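Local coordinates for Slr1964 protein (Synechocystis sp., PDB 4JDX) that accelerates the return of the active red form of the orange carotenoid protein to its orange form, restoring phycobilisome fluorescence after photoprotective quenching, at residues A[23-27]-A[72-76]; A[29-34]-A[92-97]; A[81-85]-A[108-113]. All blocks are in the same frame, centred on the assembly; numbering follows the deposited sequence.

Contact 1 of 3, residues A[23-27]-A[72-76]; sequences AHALF and KYDDR
Phe27, on the long helix 17-47 of this all-helical protein, meets Tyr73 in a T-shaped (edge-to-face) stack where the loop between helices 53-70 and 80-89 passes the helix. The tyrosine turns its edge toward the face of Phe27: the planes stand at 69°, the centroids 5.8 Å apart, and Tyr73 CD1 lies over the phenylalanine face, displaced toward its rim. An aromatic suits each place, since Phe27 also meets the Phe84 ring while Tyr73 carries its hydroxyl on to Glu34. The far rim of Phe27 follows the loop backbone, with Phe27 CE2 3.8 Å from Asp74 O. Tyr73 is the centre of an inverse gamma turn, and Asp74 OD1 accepts from Arg76 N in an Asx turn; Arg76 also grips this carboxylate side-on, with NE and NH2. One turn back on the helix, His24 faces Asp75, whose CG lies between the backbone N and the carbonyl carbon (chi1 71°), turning the carboxylate toward the imidazole. A leucine in place of His24 would probably leave that carboxylate without its mate. His24 NE2 donates to the anti lone pair of Asp75 OD1, 3.3 Å away, the oxygen tilted 21° from the ring plane.

Contact 2 of 3, residues A[29-34]-A[92-97]; sequences KAYQRE and LVQAEE
Arg33 and Glu97 form the polar half of a partly buried contact between a helix and a loop, where helix 17-47 is joined to the connection between helices 80-89 and 103-114; Ala30 and Leu92 supply its apolar half. The arginine grips the glutamate end-on. Arg33 NH2 lies 2.8 Å from Glu97 OE2. Its partner in the grip, Arg33 NH1, lies 3.2 Å from Glu97 OE1, and each nitrogen uses the syn lone pair of its oxygen. Guanidinium and carboxylate are nearly coplanar, 17° apart, so both bonds can run fairly straight. Arginine suits this position because a further bond is made: Arg33 NH1 donates to Leu92 O at 2.9 Å, close to the guanidinium plane but from above the carbonyl plane. Three bonds to two residues thus fix the rotation of the planar head. Its reach comes from a chain extended from CG to NE, with Lys29 CG packed against one guanidinium face.

Glu97 is held from its own side as well. Gln94 N donates to Glu97 OE1 at 3.0 Å from above the carboxylate plane, tying the side chain back across the start of the 3-10 segment that begins at Ala95. Lys29 NZ stays 4.9 Å from Glu97 OE2, which may help, weakly, to keep the carboxylate ionised.

Ala30 lets the loop come close, its small side chain placing Ala30 CB 3.5 Å from Leu92 O. The same methyl, Ala30 CB, is 3.7 Å from Val93 CG1. Leu92 lays CD1 against the carboxyl end of Glu34, whose oxygens turn to Tyr73 and Lys72. Beyond the contact, Val93 packs on Leu87 and Leu88 of helix 80-89, while Glu34 touches Ile69 of helix 53-70.

Contact 3 of 3, residues A[81-85]-A[108-113]; sequences IFVFA and KIKALA
Ile109 is the main bump of this interface, and its branches divide between three residues of the facing helix. Ile109 CD1 rests against the base of Phe84, 3.6 Å from Phe84 CB. Ile109 CG1 sits 4.0 Å from Ile81 CG2, the two isoleucines crossing at about a right angle. The other branch, Ile109 CG2, rests on the backbone of Ala85, 3.8 Å from Ala85 N and close to its CA. With CG1 beside the backbone N (chi1 -71°) and CG2 beside the carbonyl carbon, the beta-branched isoleucine supplies both arms at CB.

The small side chain of Ala85 leaves room for Leu112 and Ala113. Ala85 CB meets Leu112 CB at 3.8 Å, and Ala113 CB comes to 3.5 Å from Ala85 O. The nearest CA pair, Ala85 CA and Ala113 CA, is 4.9 Å apart, as two small residues allow. This is plain apolar helix-helix packing: segments 81-85 and 108-113 cross at -56°, their axes 8.5 Å apart at closest approach, and the loop between helices 80-89 and 103-114 brings the last helix back over its predecessor.

Toward the more exposed side, Leu112 points into the interface and its end meets two neighbours. Leu112 CD1 approaches the edge of the Phe82 ring, 4.0 Å from Phe82 CD1, and also touches Ile81 CG2. Lys108 suits this margin because its aliphatic part can cover Ile81, CG packing against Ile81 CG2, while its charged end belongs to the surface.

Contacts 1 and 2 each take one segment from helix 17-47 and the other from a loop, their centres about 10 Å apart; contact 3 joins helices 80-89 and 103-114, its centre about 13 Å from each of theirs. Along the chain contact 1 closes before contact 3 opens, whereas the segments of contact 2 alternate with those of both others. Glu34 of contact 2 connects directly to contact 1, binding Lys72 through a salt bridge and Tyr73 OH through a probable hydrogen bond. Contacts 1 and 3 meet through Phe27 and Phe84, while contacts 2 and 3 touch more lightly. Helix 80-89 and the loops either side of it thus pack on helix 17-47, and helix 103-114 packs in turn on helix 80-89.

Contact 1 of 3, residues A[23-27]-A[72-76]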
ATOM      1  N   ALA A  23     -20.433  -9.883 -22.402  1.00 40.13           N
ATOM      2  CA  ALA A  23     -20.063 -10.122 -21.012  1.00 44.34           C
ATOM      3  C   ALA A  23     -18.671  -9.559 -20.754  1.00 44.08           C
ATOM      4  O   ALA A  23     -18.425  -8.930 -19.724  1.00 52.13           O
ATOM      5  CB  ALA A  23     -20.106 -11.611 -20.697  1.00 38.26           C
ATOM      6  N   HIS A  24     -17.767  -9.785 -21.702  1.00 40.43           N
ATOM      7  CA  HIS A  24     -16.408  -9.259 -21.619  1.00 48.06           C
ATOM      8  C   HIS A  24     -16.425  -7.740 -21.557  1.00 44.67           C
ATOM      9  O   HIS A  24     -15.697  -7.130 -20.770  1.00 51.40           O
ATOM     10  CB  HIS A  24     -15.584  -9.711 -22.827  1.00 42.22           C
ATOM     11  CG  HIS A  24     -15.188 -11.152 -22.784  1.00 50.82           C
ATOM     12  ND1 HIS A  24     -14.843 -11.863 -23.915  1.00 60.13           N
ATOM     13  CD2 HIS A  24     -15.073 -12.017 -21.749  1.00 54.96           C
ATOM     14  CE1 HIS A  24     -14.538 -13.102 -23.577  1.00 62.70           C
ATOM     15  NE2 HIS A  24     -14.668 -13.222 -22.267  1.00 54.65           N
ATOM     16  N   ALA A  25     -17.265  -7.131 -22.390  1.00 41.21           N
ATOM     17  CA  ALA A  25     -17.353  -5.680 -22.463  1.00 44.51           C
ATOM     18  C   ALA A  25     -17.901  -5.132 -21.152  1.00 42.41           C
ATOM     19  O   ALA A  25     -17.534  -4.037 -20.721  1.00 52.01           O
ATOM     20  CB  ALA A  25     -18.237  -5.263 -23.630  1.00 44.58           C
ATOM     21  N   LEU A  26     -18.772  -5.905 -20.516  1.00 40.16           N
ATOM     22  CA  LEU A  26     -19.376  -5.493 -19.257  1.00 52.04           C
ATOM     23  C   LEU A  26     -18.392  -5.684 -18.106  1.00 43.94           C
ATOM     24  O   LEU A  26     -18.380  -4.906 -17.152  1.00 46.10           O
ATOM     25  CB  LEU A  26     -20.663  -6.277 -18.995  1.00 44.29           C
ATOM     26  CG  LEU A  26     -21.381  -5.917 -17.695  1.00 40.10           C
ATOM     27  CD1 LEU A  26     -21.575  -4.405 -17.590  1.00 49.73           C
ATOM     28  CD2 LEU A  26     -22.714  -6.649 -17.605  1.00 45.28           C
ATOM     29  N   PHE A  27     -17.563  -6.722 -18.205  1.00 42.11           N
ATOM     30  CA  PHE A  27     -16.503  -6.956 -17.227  1.00 47.82           C
ATOM     31  C   PHE A  27     -15.557  -5.766 -17.170  1.00 37.79           C
ATOM     32  O   PHE A  27     -15.273  -5.236 -16.099  1.00 49.31           O
ATOM     33  CB  PHE A  27     -15.700  -8.211 -17.587  1.00 46.65           C
ATOM     34  CG  PHE A  27     -16.183  -9.467 -16.910  1.00 47.38           C
ATOM     35  CD1 PHE A  27     -17.426  -9.521 -16.308  1.00 49.83           C
ATOM     36  CD2 PHE A  27     -15.378 -10.592 -16.869  1.00 47.23           C
ATOM     37  CE1 PHE A  27     -17.859 -10.677 -15.687  1.00 56.37           C
ATOM     38  CE2 PHE A  27     -15.808 -11.747 -16.247  1.00 52.63           C
ATOM     39  CZ  PHE A  27     -17.048 -11.789 -15.655  1.00 50.94           C
ATOM     40  N   LYS A  72     -10.601 -11.171  -9.678  1.00 53.06           N
ATOM     41  CA  LYS A  72     -12.048 -11.039  -9.515  1.00 63.67           C
ATOM     42  C   LYS A  72     -12.820 -11.277 -10.812  1.00 62.70           C
ATOM     43  O   LYS A  72     -13.912 -11.842 -10.795  1.00 54.83           O
ATOM     44  CB  LYS A  72     -12.406  -9.654  -8.967  1.00 59.60           C
ATOM     45  CG  LYS A  72     -13.902  -9.375  -8.969  1.00 60.81           C
ATOM     46  CD  LYS A  72     -14.219  -7.972  -8.492  1.00 61.02           C
ATOM     47  CE  LYS A  72     -14.376  -7.918  -6.985  1.00 65.27           C
ATOM     48  NZ  LYS A  72     -15.017  -6.650  -6.552  1.00 62.61           N
ATOM     49  N   TYR A  73     -12.253 -10.842 -11.933  1.00 52.46           N
ATOM     50  CA  TYR A  73     -12.957 -10.895 -13.210  1.00 50.13           C
ATOM     51  C   TYR A  73     -12.649 -12.175 -13.977  1.00 47.30           C
ATOM     52  O   TYR A  73     -12.047 -12.147 -15.049  1.00 58.50           O
ATOM     53  CB  TYR A  73     -12.626  -9.649 -14.036  1.00 41.43           C
ATOM     54  CG  TYR A  73     -13.110  -8.387 -13.357  1.00 51.60           C
ATOM     55  CD1 TYR A  73     -14.404  -7.924 -13.551  1.00 50.38           C
ATOM     56  CD2 TYR A  73     -12.289  -7.680 -12.489  1.00 43.87           C
ATOM     57  CE1 TYR A  73     -14.860  -6.785 -12.921  1.00 49.60           C
ATOM     58  CE2 TYR A  73     -12.738  -6.539 -11.855  1.00 46.52           C
ATOM     59  CZ  TYR A  73     -14.025  -6.098 -12.074  1.00 47.08           C
ATOM     60  OH  TYR A  73     -14.485  -4.962 -11.448  1.00 51.49           O
ATOM     61  N   ASP A  74     -13.085 -13.294 -13.409  1.00 46.38           N
ATOM     62  CA  ASP A  74     -12.864 -14.608 -13.992  1.00 50.26           C
ATOM     63  C   ASP A  74     -14.018 -14.968 -14.927  1.00 57.11           C
ATOM     64  O   ASP A  74     -15.168 -15.065 -14.497  1.00 53.57           O
ATOM     65  CB  ASP A  74     -12.744 -15.644 -12.873  1.00 54.29           C
ATOM     66  CG  ASP A  74     -12.266 -16.988 -13.369  1.00 59.87           C
ATOM     67  OD1 ASP A  74     -12.167 -17.178 -14.598  1.00 63.27           O
ATOM     68  OD2 ASP A  74     -11.994 -17.864 -12.522  1.00 59.89           O
ATOM     69  N   ASP A  75     -13.707 -15.170 -16.204  1.00 57.46           N
ATOM     70  CA  ASP A  75     -14.734 -15.385 -17.221  1.00 58.09           C
ATOM     71  C   ASP A  75     -15.025 -16.866 -17.447  1.00 56.52           C
ATOM     72  O   ASP A  75     -15.802 -17.222 -18.336  1.00 42.33           O
ATOM     73  CB  ASP A  75     -14.305 -14.742 -18.544  1.00 52.82           C
ATOM     74  CG  ASP A  75     -13.164 -15.483 -19.210  1.00 61.11           C
ATOM     75  OD1 ASP A  75     -13.058 -15.417 -20.452  1.00 64.70           O
ATOM     76  OD2 ASP A  75     -12.376 -16.135 -18.495  1.00 69.17           O
ATOM     77  N   ARG A  76     -14.413 -17.728 -16.640  1.00 48.58           N
ATOM     78  CA  ARG A  76     -14.579 -19.167 -16.807  1.00 53.96           C
ATOM     79  C   ARG A  76     -16.006 -19.616 -16.502  1.00 60.74           C
ATOM     80  O   ARG A  76     -16.679 -19.060 -15.634  1.00 57.42           O
ATOM     81  CB  ARG A  76     -13.572 -19.934 -15.947  1.00 50.98           C
ATOM     82  CG  ARG A  76     -12.165 -19.913 -16.522  1.00 59.42           C
ATOM     83  CD  ARG A  76     -11.161 -20.606 -15.616  1.00 62.01           C
ATOM     84  NE  ARG A  76     -10.992 -19.904 -14.348  1.00 65.47           N
ATOM     85  CZ  ARG A  76     -10.132 -20.264 -13.401  1.00 72.30           C
ATOM     86  NH1 ARG A  76      -9.354 -21.323 -13.577  1.00 74.81           N
ATOM     87  NH2 ARG A  76     -10.046 -19.569 -12.276  1.00 65.08           N
TER

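Contact 2 of 3, residues A[29-34]-A[92-97]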
ATOM      1  N   LYS A  29     -16.056  -2.765 -18.187  1.00 54.64           N
ATOM      2  CA  LYS A  29     -16.798  -1.603 -17.717  1.00 44.66           C
ATOM      3  C   LYS A  29     -16.819  -1.573 -16.190  1.00 41.39           C
ATOM      4  O   LYS A  29     -16.498  -0.557 -15.574  1.00 48.17           O
ATOM      5  CB  LYS A  29     -18.228  -1.654 -18.248  1.00 45.67           C
ATOM      6  CG  LYS A  29     -18.967  -0.331 -18.207  1.00 47.95           C
ATOM      7  CD  LYS A  29     -20.405  -0.512 -18.660  1.00 47.78           C
ATOM      8  CE  LYS A  29     -21.034   0.798 -19.093  1.00 63.30           C
ATOM      9  NZ  LYS A  29     -20.999   0.966 -20.574  1.00 77.15           N
ATOM     10  N   ALA A  30     -17.197  -2.699 -15.592  1.00 36.66           N
ATOM     11  CA  ALA A  30     -17.250  -2.835 -14.140  1.00 45.61           C
ATOM     12  C   ALA A  30     -15.864  -2.632 -13.543  1.00 50.92           C
ATOM     13  O   ALA A  30     -15.704  -1.970 -12.516  1.00 50.35           O
ATOM     14  CB  ALA A  30     -17.787  -4.210 -13.762  1.00 46.60           C
ATOM     15  N   TYR A  31     -14.867  -3.213 -14.200  1.00 45.08           N
ATOM     16  CA  TYR A  31     -13.478  -3.085 -13.784  1.00 44.26           C
ATOM     17  C   TYR A  31     -13.091  -1.614 -13.666  1.00 59.83           C
ATOM     18  O   TYR A  31     -12.491  -1.197 -12.674  1.00 53.26           O
ATOM     19  CB  TYR A  31     -12.560  -3.799 -14.780  1.00 43.53           C
ATOM     20  CG  TYR A  31     -11.085  -3.590 -14.522  1.00 52.54           C
ATOM     21  CD1 TYR A  31     -10.487  -4.067 -13.366  1.00 48.80           C
ATOM     22  CD2 TYR A  31     -10.289  -2.919 -15.439  1.00 51.80           C
ATOM     23  CE1 TYR A  31      -9.139  -3.876 -13.128  1.00 49.77           C
ATOM     24  CE2 TYR A  31      -8.943  -2.726 -15.208  1.00 53.10           C
ATOM     25  CZ  TYR A  31      -8.375  -3.205 -14.053  1.00 45.40           C
ATOM     26  OH  TYR A  31      -7.033  -3.014 -13.826  1.00 56.73           O
ATOM     27  N   GLN A  32     -13.447  -0.829 -14.678  1.00 38.26           N
ATOM     28  CA  GLN A  32     -13.160   0.599 -14.668  1.00 42.71           C
ATOM     29  C   GLN A  32     -13.912   1.291 -13.537  1.00 47.07           C
ATOM     30  O   GLN A  32     -13.390   2.213 -12.910  1.00 48.52           O
ATOM     31  CB  GLN A  32     -13.527   1.226 -16.013  1.00 37.37           C
ATOM     32  CG  GLN A  32     -12.628   0.774 -17.154  1.00 45.05           C
ATOM     33  CD  GLN A  32     -11.195   1.242 -16.986  1.00 52.07           C
ATOM     34  OE1 GLN A  32     -10.944   2.300 -16.414  1.00 53.99           O
ATOM     35  NE2 GLN A  32     -10.246   0.454 -17.480  1.00 50.39           N
ATOM     36  N   ARG A  33     -15.133   0.835 -13.269  1.00 40.83           N
ATOM     37  CA  ARG A  33     -15.933   1.409 -12.195  1.00 41.11           C
ATOM     38  C   ARG A  33     -15.278   1.136 -10.846  1.00 43.23           C
ATOM     39  O   ARG A  33     -15.340   1.963  -9.936  1.00 47.66           O
ATOM     40  CB  ARG A  33     -17.349   0.828 -12.201  1.00 37.73           C
ATOM     41  CG  ARG A  33     -18.192   1.216 -13.402  1.00 40.76           C
ATOM     42  CD  ARG A  33     -19.659   1.022 -13.089  1.00 46.98           C
ATOM     43  NE  ARG A  33     -20.538   1.456 -14.174  1.00 60.81           N
ATOM     44  CZ  ARG A  33     -21.339   0.659 -14.879  1.00 45.77           C
ATOM     45  NH1 ARG A  33     -21.400  -0.644 -14.639  1.00 57.33           N
ATOM     46  NH2 ARG A  33     -22.093   1.174 -15.836  1.00 42.47           N
ATOM     47  N   GLU A  34     -14.652  -0.028 -10.720  1.00 37.44           N
ATOM     48  CA  GLU A  34     -14.020  -0.413  -9.468  1.00 44.35           C
ATOM     49  C   GLU A  34     -12.744   0.395  -9.239  1.00 53.10           C
ATOM     50  O   GLU A  34     -12.401   0.717  -8.102  1.00 54.66           O
ATOM     51  CB  GLU A  34     -13.708  -1.909  -9.453  1.00 37.01           C
ATOM     52  CG  GLU A  34     -13.287  -2.414  -8.088  1.00 49.83           C
ATOM     53  CD  GLU A  34     -13.255  -3.924  -7.996  1.00 53.95           C
ATOM     54  OE1 GLU A  34     -13.118  -4.587  -9.046  1.00 48.41           O
ATOM     55  OE2 GLU A  34     -13.371  -4.447  -6.867  1.00 56.02           O
ATOM     56  N   LEU A  92     -21.291  -2.809  -9.051  1.00 45.86           N
ATOM     57  CA  LEU A  92     -20.346  -2.592 -10.142  1.00 43.16           C
ATOM     58  C   LEU A  92     -21.000  -2.805 -11.507  1.00 58.36           C
ATOM     59  O   LEU A  92     -20.477  -2.371 -12.533  1.00 48.53           O
ATOM     60  CB  LEU A  92     -19.126  -3.501  -9.979  1.00 49.04           C
ATOM     61  CG  LEU A  92     -18.236  -3.144  -8.783  1.00 42.76           C
ATOM     62  CD1 LEU A  92     -17.069  -4.112  -8.650  1.00 48.28           C
ATOM     63  CD2 LEU A  92     -17.737  -1.710  -8.899  1.00 39.74           C
ATOM     64  N   VAL A  93     -22.144  -3.481 -11.510  1.00 51.69           N
ATOM     65  CA  VAL A  93     -22.990  -3.542 -12.695  1.00 51.60           C
ATOM     66  C   VAL A  93     -24.447  -3.355 -12.294  1.00 51.19           C
ATOM     67  O   VAL A  93     -24.843  -3.691 -11.176  1.00 51.16           O
ATOM     68  CB  VAL A  93     -22.842  -4.880 -13.452  1.00 45.86           C
ATOM     69  CG1 VAL A  93     -21.384  -5.123 -13.828  1.00 45.10           C
ATOM     70  CG2 VAL A  93     -23.403  -6.035 -12.626  1.00 48.39           C
ATOM     71  N   GLN A  94     -25.237  -2.808 -13.208  1.00 54.18           N
ATOM     72  CA  GLN A  94     -26.663  -2.626 -12.977  1.00 55.04           C
ATOM     73  C   GLN A  94     -27.429  -3.771 -13.630  1.00 50.40           C
ATOM     74  O   GLN A  94     -27.010  -4.299 -14.660  1.00 51.19           O
ATOM     75  CB  GLN A  94     -27.121  -1.273 -13.528  1.00 57.95           C
ATOM     76  CG  GLN A  94     -26.428  -0.085 -12.873  1.00 59.57           C
ATOM     77  CD  GLN A  94     -26.738   0.028 -11.391  1.00 77.49           C
ATOM     78  OE1 GLN A  94     -25.854  -0.113 -10.546  1.00 82.76           O
ATOM     79  NE2 GLN A  94     -28.000   0.289 -11.070  1.00 86.62           N
ATOM     80  N   ALA A  95     -28.537  -4.166 -13.013  1.00 51.00           N
ATOM     81  CA  ALA A  95     -29.353  -5.268 -13.514  1.00 51.59           C
ATOM     82  C   ALA A  95     -29.748  -5.044 -14.972  1.00 46.50           C
ATOM     83  O   ALA A  95     -29.856  -5.993 -15.748  1.00 44.09           O
ATOM     84  CB  ALA A  95     -30.596  -5.424 -12.653  1.00 52.29           C
ATOM     85  N   GLU A  96     -29.947  -3.783 -15.339  1.00 47.56           N
ATOM     86  CA  GLU A  96     -30.395  -3.432 -16.683  1.00 57.40           C
ATOM     87  C   GLU A  96     -29.326  -3.758 -17.728  1.00 53.14           C
ATOM     88  O   GLU A  96     -29.622  -3.865 -18.918  1.00 47.75           O
ATOM     89  CB  GLU A  96     -30.760  -1.944 -16.755  1.00 59.54           C
ATOM     90  CG  GLU A  96     -31.747  -1.485 -15.688  1.00 72.68           C
ATOM     91  CD  GLU A  96     -31.058  -1.025 -14.415  1.00 90.76           C
ATOM     92  OE1 GLU A  96     -31.160  -1.737 -13.392  1.00 92.76           O
ATOM     93  OE2 GLU A  96     -30.412   0.045 -14.438  1.00 90.21           O
ATOM     94  N   GLU A  97     -28.088  -3.924 -17.272  1.00 50.78           N
ATOM     95  CA  GLU A  97     -26.963  -4.189 -18.164  1.00 50.78           C
ATOM     96  C   GLU A  97     -26.801  -5.683 -18.454  1.00 51.15           C
ATOM     97  O   GLU A  97     -25.874  -6.086 -19.159  1.00 38.89           O
ATOM     98  CB  GLU A  97     -25.675  -3.630 -17.552  1.00 41.81           C
ATOM     99  CG  GLU A  97     -25.684  -2.117 -17.392  1.00 39.21           C
ATOM    100  CD  GLU A  97     -24.451  -1.585 -16.689  1.00 47.76           C
ATOM    101  OE1 GLU A  97     -23.892  -2.299 -15.831  1.00 46.62           O
ATOM    102  OE2 GLU A  97     -24.039  -0.448 -17.001  1.00 53.80           O
TER

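Contact 3 of 3, residues A[81-85]-A[108-113]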
ATOM      1  N   ILE A  81     -20.995 -16.911 -13.671  1.00 49.46           N
ATOM      2  CA  ILE A  81     -22.324 -16.554 -13.182  1.00 51.81           C
ATOM      3  C   ILE A  81     -22.240 -15.992 -11.767  1.00 46.59           C
ATOM      4  O   ILE A  81     -22.935 -15.035 -11.426  1.00 42.05           O
ATOM      5  CB  ILE A  81     -23.274 -17.767 -13.174  1.00 56.17           C
ATOM      6  CG1 ILE A  81     -23.537 -18.243 -14.603  1.00 59.61           C
ATOM      7  CG2 ILE A  81     -24.590 -17.414 -12.484  1.00 54.46           C
ATOM      8  CD1 ILE A  81     -24.384 -17.282 -15.425  1.00 54.11           C
ATOM      9  N   PHE A  82     -21.384 -16.595 -10.949  1.00 45.84           N
ATOM     10  CA  PHE A  82     -21.186 -16.144  -9.578  1.00 52.93           C
ATOM     11  C   PHE A  82     -20.559 -14.756  -9.575  1.00 47.26           C
ATOM     12  O   PHE A  82     -20.899 -13.909  -8.749  1.00 54.25           O
ATOM     13  CB  PHE A  82     -20.284 -17.124  -8.818  1.00 48.03           C
ATOM     14  CG  PHE A  82     -20.851 -18.520  -8.709  1.00 50.10           C
ATOM     15  CD1 PHE A  82     -22.214 -18.740  -8.781  1.00 44.53           C
ATOM     16  CD2 PHE A  82     -20.016 -19.611  -8.532  1.00 50.54           C
ATOM     17  CE1 PHE A  82     -22.733 -20.018  -8.681  1.00 44.44           C
ATOM     18  CE2 PHE A  82     -20.531 -20.890  -8.432  1.00 44.63           C
ATOM     19  CZ  PHE A  82     -21.890 -21.093  -8.506  1.00 44.49           C
ATOM     20  N   VAL A  83     -19.650 -14.527 -10.517  1.00 44.87           N
ATOM     21  CA  VAL A  83     -18.946 -13.254 -10.611  1.00 45.48           C
ATOM     22  C   VAL A  83     -19.930 -12.118 -10.851  1.00 40.53           C
ATOM     23  O   VAL A  83     -19.894 -11.102 -10.158  1.00 51.79           O
ATOM     24  CB  VAL A  83     -17.901 -13.265 -11.750  1.00 52.77           C
ATOM     25  CG1 VAL A  83     -17.277 -11.882 -11.927  1.00 44.40           C
ATOM     26  CG2 VAL A  83     -16.827 -14.316 -11.485  1.00 45.85           C
ATOM     27  N   PHE A  84     -20.811 -12.291 -11.831  1.00 42.48           N
ATOM     28  CA  PHE A  84     -21.806 -11.269 -12.144  1.00 49.25           C
ATOM     29  C   PHE A  84     -22.675 -10.949 -10.933  1.00 44.73           C
ATOM     30  O   PHE A  84     -22.961  -9.785 -10.654  1.00 48.77           O
ATOM     31  CB  PHE A  84     -22.680 -11.702 -13.324  1.00 50.87           C
ATOM     32  CG  PHE A  84     -22.056 -11.432 -14.665  1.00 49.60           C
ATOM     33  CD1 PHE A  84     -21.724 -10.144 -15.036  1.00 43.39           C
ATOM     34  CD2 PHE A  84     -21.802 -12.464 -15.551  1.00 53.07           C
ATOM     35  CE1 PHE A  84     -21.148  -9.890 -16.263  1.00 61.56           C
ATOM     36  CE2 PHE A  84     -21.226 -12.211 -16.781  1.00 47.69           C
ATOM     37  CZ  PHE A  84     -20.900 -10.923 -17.136  1.00 51.42           C
ATOM     38  N   ALA A  85     -23.078 -11.988 -10.209  1.00 54.13           N
ATOM     39  CA  ALA A  85     -23.876 -11.820  -9.002  1.00 55.10           C
ATOM     40  C   ALA A  85     -23.143 -10.927  -8.006  1.00 49.40           C
ATOM     41  O   ALA A  85     -23.733 -10.021  -7.415  1.00 48.13           O
ATOM     42  CB  ALA A  85     -24.172 -13.175  -8.376  1.00 55.22           C
ATOM     43  N   LYS A 108     -31.085 -16.118 -12.378  1.00 47.75           N
ATOM     44  CA  LYS A 108     -30.186 -16.804 -11.459  1.00 57.78           C
ATOM     45  C   LYS A 108     -29.245 -15.798 -10.799  1.00 56.25           C
ATOM     46  O   LYS A 108     -29.031 -15.832  -9.586  1.00 56.41           O
ATOM     47  CB  LYS A 108     -29.381 -17.868 -12.209  1.00 54.77           C
ATOM     48  CG  LYS A 108     -28.450 -18.687 -11.330  1.00 63.15           C
ATOM     49  CD  LYS A 108     -29.220 -19.518 -10.317  1.00 75.49           C
ATOM     50  CE  LYS A 108     -28.299 -20.470  -9.570  1.00 82.94           C
ATOM     51  NZ  LYS A 108     -28.991 -21.181  -8.457  1.00 89.25           N
ATOM     52  N   ILE A 109     -28.696 -14.899 -11.607  1.00 40.80           N
ATOM     53  CA  ILE A 109     -27.786 -13.873 -11.115  1.00 51.30           C
ATOM     54  C   ILE A 109     -28.467 -12.972 -10.090  1.00 56.93           C
ATOM     55  O   ILE A 109     -27.970 -12.796  -8.978  1.00 63.81           O
ATOM     56  CB  ILE A 109     -27.249 -13.009 -12.274  1.00 48.81           C
ATOM     57  CG1 ILE A 109     -26.277 -13.827 -13.128  1.00 48.25           C
ATOM     58  CG2 ILE A 109     -26.563 -11.754 -11.743  1.00 38.64           C
ATOM     59  CD1 ILE A 109     -25.817 -13.121 -14.386  1.00 49.48           C
ATOM     60  N   LYS A 110     -29.604 -12.400 -10.472  1.00 57.02           N
ATOM     61  CA  LYS A 110     -30.358 -11.527  -9.583  1.00 66.49           C
ATOM     62  C   LYS A 110     -30.669 -12.239  -8.272  1.00 57.35           C
ATOM     63  O   LYS A 110     -30.582 -11.649  -7.196  1.00 55.41           O
ATOM     64  CB  LYS A 110     -31.657 -11.077 -10.253  1.00 61.92           C
ATOM     65  CG  LYS A 110     -31.447 -10.210 -11.482  1.00 68.51           C
ATOM     66  CD  LYS A 110     -32.767  -9.790 -12.099  1.00 73.30           C
ATOM     67  CE  LYS A 110     -32.545  -8.972 -13.357  1.00 76.24           C
ATOM     68  NZ  LYS A 110     -33.811  -8.398 -13.887  1.00 79.79           N
ATOM     69  N   ALA A 111     -31.019 -13.517  -8.375  1.00 55.40           N
ATOM     70  CA  ALA A 111     -31.388 -14.316  -7.213  1.00 58.30           C
ATOM     71  C   ALA A 111     -30.214 -14.442  -6.248  1.00 57.24           C
ATOM     72  O   ALA A 111     -30.354 -14.200  -5.047  1.00 59.29           O
ATOM     73  CB  ALA A 111     -31.864 -15.699  -7.652  1.00 48.78           C
ATOM     74  N   LEU A 112     -29.057 -14.819  -6.781  1.00 59.46           N
ATOM     75  CA  LEU A 112     -27.858 -15.003  -5.970  1.00 71.37           C
ATOM     76  C   LEU A 112     -27.432 -13.698  -5.301  1.00 67.48           C
ATOM     77  O   LEU A 112     -26.938 -13.701  -4.171  1.00 70.07           O
ATOM     78  CB  LEU A 112     -26.717 -15.544  -6.835  1.00 59.15           C
ATOM     79  CG  LEU A 112     -26.963 -16.927  -7.445  1.00 63.86           C
ATOM     80  CD1 LEU A 112     -25.883 -17.269  -8.466  1.00 64.96           C
ATOM     81  CD2 LEU A 112     -27.043 -17.989  -6.353  1.00 71.95           C
ATOM     82  N   ALA A 113     -27.641 -12.585  -5.996  1.00 59.67           N
ATOM     83  CA  ALA A 113     -27.231 -11.274  -5.502  1.00 61.76           C
ATOM     84  C   ALA A 113     -28.178 -10.752  -4.422  1.00 66.93           C
ATOM     85  O   ALA A 113     -27.771  -9.973  -3.559  1.00 72.39           O
ATOM     86  CB  ALA A 113     -27.148 -10.283  -6.655  1.00 53.63           C
TER